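Local coordinates for hypothetical protein (Ruminococcus gnavus, PDB 4QAN) that is of unknown function but has a cystatin-like fold, is a divergent member of the NTF2-like superfamily and binds a metal ion, at residues A240-S248 / C343-I351. Sequence-based numbering, arbitrary orientation.
Sequences ALAFATTES and CRQEDGWQI
Gln350 reaches from its strand into the type I turn at the C-terminal end of helix 237-242 and grips it by the backbone. Its CG lies beside the backbone N and anti to the carbonyl carbon (chi1 -69°), and the chain then runs extended, which carries the amide past Phe243 O, 3.2 Å from Gln350 CB, and on to Thr245 O. There Gln350 NE2 donates to Thr245 O at 2.7 Å. The donor stands above that carbonyl's plane, 51° out of it, rather than on a lone pair. The same NE2 also bonds Ile216 O, so one buried amide nitrogen ties together two separate pieces of chain. With an alanine here, Thr245 O and Ile216 O would probably both lose this shared donor, and the turn would be held to the strand less firmly.

The turn runs from Ala242 to Thr245. In this cystatin-like fold it brings the end of the helix against strand 349-353, which pairs antiparallel with strand 334-344 through a hairpin. Next along the strand, Ile351 N donates to Phe243 O at 2.9 Å, a fairly straight bond (157° at the hydrogen).

Apolar contacts flank that bond: Ile351 CD1 lies 4.2 Å from Phe243 CB, while the phenyl ring packs on Phe228 and Gln227 of helix 221-234. Ala244 touches both the side chain and the backbone of Ile351: its CB is 4.2 Å from Ile351 CB, and its CA makes a CH···O contact of 3.2 Å with Ile351 O. Farther along, Thr246 sets its CG2 methyl 4.4 Å from Cys343 SG and near Gln345 OE1.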
# COMPACT_ATOMS: atom_id res chain seq x y z
N ALA A 240 -1.35 2.65 -14.24
CA ALA A 240 -0.41 1.55 -14.19
C ALA A 240 -0.98 0.37 -13.38
O ALA A 240 -0.83 -0.79 -13.79
CB ALA A 240 0.92 2.00 -13.63
N LEU A 241 -1.63 0.66 -12.26
CA LEU A 241 -2.19 -0.42 -11.44
C LEU A 241 -3.41 -1.04 -12.12
O LEU A 241 -3.54 -2.26 -12.14
CB LEU A 241 -2.58 0.09 -10.07
CG LEU A 241 -1.43 0.60 -9.21
CD1 LEU A 241 -2.00 1.38 -8.03
CD2 LEU A 241 -0.51 -0.51 -8.73
N ALA A 242 -4.27 -0.20 -12.71
CA ALA A 242 -5.42 -0.66 -13.51
C ALA A 242 -5.08 -1.75 -14.54
O ALA A 242 -5.91 -2.62 -14.80
CB ALA A 242 -6.07 0.52 -14.22
N PHE A 243 -3.90 -1.70 -15.14
CA PHE A 243 -3.48 -2.72 -16.14
C PHE A 243 -3.35 -4.13 -15.59
O PHE A 243 -3.36 -5.11 -16.35
CB PHE A 243 -2.17 -2.32 -16.85
CG PHE A 243 -2.37 -1.32 -17.96
CD1 PHE A 243 -3.13 -1.64 -19.07
CD2 PHE A 243 -1.80 -0.06 -17.89
CE1 PHE A 243 -3.34 -0.71 -20.09
CE2 PHE A 243 -1.97 0.86 -18.91
CZ PHE A 243 -2.75 0.54 -20.00
N ALA A 244 -3.18 -4.26 -14.28
CA ALA A 244 -3.14 -5.58 -13.64
C ALA A 244 -4.36 -5.84 -12.75
O ALA A 244 -4.40 -6.81 -12.01
CB ALA A 244 -1.87 -5.72 -12.83
N THR A 245 -5.37 -4.99 -12.82
CA THR A 245 -6.59 -5.19 -12.05
C THR A 245 -7.49 -6.17 -12.80
O THR A 245 -8.09 -5.82 -13.80
CB THR A 245 -7.29 -3.85 -11.81
OG1 THR A 245 -6.36 -2.96 -11.17
CG2 THR A 245 -8.54 -4.03 -10.94
N THR A 246 -7.54 -7.41 -12.35
CA THR A 246 -8.21 -8.47 -13.11
C THR A 246 -9.71 -8.56 -12.87
O THR A 246 -10.40 -9.17 -13.66
CB THR A 246 -7.65 -9.85 -12.77
OG1 THR A 246 -7.75 -10.06 -11.36
CG2 THR A 246 -6.19 -9.96 -13.26
N GLU A 247 -10.21 -7.99 -11.78
CA GLU A 247 -11.65 -7.98 -11.56
C GLU A 247 -12.15 -6.63 -11.11
O GLU A 247 -11.42 -5.87 -10.48
CB GLU A 247 -12.05 -9.02 -10.50
CG GLU A 247 -11.70 -10.46 -10.85
CD GLU A 247 -12.50 -11.01 -12.02
OE1 GLU A 247 -13.48 -10.36 -12.46
OE2 GLU A 247 -12.14 -12.11 -12.51
N SER A 248 -13.39 -6.35 -11.46
CA SER A 248 -14.16 -5.27 -10.88
C SER A 248 -15.06 -5.87 -9.79
O SER A 248 -15.09 -7.10 -9.60
CB SER A 248 -15.01 -4.59 -11.95
OG SER A 248 -15.65 -3.44 -11.43
N CYS A 343 -2.38 -11.92 -19.24
CA CYS A 343 -3.60 -12.72 -19.35
C CYS A 343 -4.65 -12.04 -20.23
O CYS A 343 -4.86 -10.82 -20.17
CB CYS A 343 -4.18 -13.05 -17.97
SG CYS A 343 -4.60 -11.59 -16.99
N ARG A 344 -5.31 -12.87 -21.03
CA ARG A 344 -6.29 -12.45 -22.03
C ARG A 344 -7.65 -12.43 -21.38
O ARG A 344 -8.14 -13.46 -20.96
CB ARG A 344 -6.28 -13.46 -23.18
CG ARG A 344 -7.15 -13.17 -24.40
CD ARG A 344 -6.89 -14.26 -25.44
NE ARG A 344 -7.81 -14.28 -26.58
CZ ARG A 344 -7.74 -13.49 -27.66
NH1 ARG A 344 -6.80 -12.56 -27.77
NH2 ARG A 344 -8.64 -13.62 -28.63
N GLN A 345 -8.25 -11.25 -21.27
CA GLN A 345 -9.62 -11.10 -20.82
C GLN A 345 -10.50 -11.04 -22.06
O GLN A 345 -10.03 -11.30 -23.17
CB GLN A 345 -9.76 -9.82 -20.00
CG GLN A 345 -8.70 -9.64 -18.93
CD GLN A 345 -8.77 -10.67 -17.81
OE1 GLN A 345 -7.79 -10.87 -17.09
NE2 GLN A 345 -9.91 -11.32 -17.65
N GLU A 346 -11.78 -10.71 -21.87
CA GLU A 346 -12.71 -10.62 -22.99
C GLU A 346 -12.35 -9.51 -23.98
O GLU A 346 -12.28 -9.75 -25.18
CB GLU A 346 -14.15 -10.40 -22.50
CG GLU A 346 -15.02 -11.64 -22.55
CD GLU A 346 -16.49 -11.31 -22.73
OE1 GLU A 346 -16.83 -10.54 -23.65
OE2 GLU A 346 -17.31 -11.84 -21.95
N ASP A 347 -12.11 -8.31 -23.45
CA ASP A 347 -11.79 -7.14 -24.28
C ASP A 347 -10.39 -7.29 -24.89
O ASP A 347 -10.18 -6.98 -26.06
CB ASP A 347 -11.82 -5.84 -23.47
CG ASP A 347 -12.86 -5.86 -22.37
OD1 ASP A 347 -14.04 -5.56 -22.65
OD2 ASP A 347 -12.48 -6.17 -21.21
N GLY A 348 -9.45 -7.75 -24.08
CA GLY A 348 -8.06 -7.83 -24.49
C GLY A 348 -7.16 -8.23 -23.34
O GLY A 348 -7.61 -8.88 -22.39
N TRP A 349 -5.90 -7.82 -23.43
CA TRP A 349 -4.85 -8.30 -22.54
C TRP A 349 -4.55 -7.38 -21.38
O TRP A 349 -4.58 -6.16 -21.51
CB TRP A 349 -3.57 -8.53 -23.33
CG TRP A 349 -3.75 -9.55 -24.34
CD1 TRP A 349 -4.32 -9.39 -25.55
CD2 TRP A 349 -3.39 -10.92 -24.23
NE1 TRP A 349 -4.33 -10.58 -26.23
CE2 TRP A 349 -3.77 -11.54 -25.44
CE3 TRP A 349 -2.78 -11.70 -23.23
CZ2 TRP A 349 -3.56 -12.90 -25.68
CZ3 TRP A 349 -2.56 -13.04 -23.47
CH2 TRP A 349 -2.95 -13.63 -24.69
N GLN A 350 -4.22 -8.01 -20.25
CA GLN A 350 -3.79 -7.34 -19.01
C GLN A 350 -2.52 -7.96 -18.48
O GLN A 350 -2.10 -9.05 -18.91
CB GLN A 350 -4.86 -7.49 -17.95
CG GLN A 350 -6.12 -6.71 -18.24
CD GLN A 350 -7.07 -6.69 -17.06
OE1 GLN A 350 -7.77 -7.67 -16.80
NE2 GLN A 350 -7.10 -5.57 -16.34
N ILE A 351 -1.90 -7.26 -17.54
CA ILE A 351 -0.72 -7.77 -16.87
C ILE A 351 -1.17 -8.66 -15.72
O ILE A 351 -1.94 -8.22 -14.88
CB ILE A 351 0.19 -6.65 -16.37
CG1 ILE A 351 0.75 -5.85 -17.55
CG2 ILE A 351 1.34 -7.21 -15.53
CD1 ILE A 351 1.44 -4.54 -17.15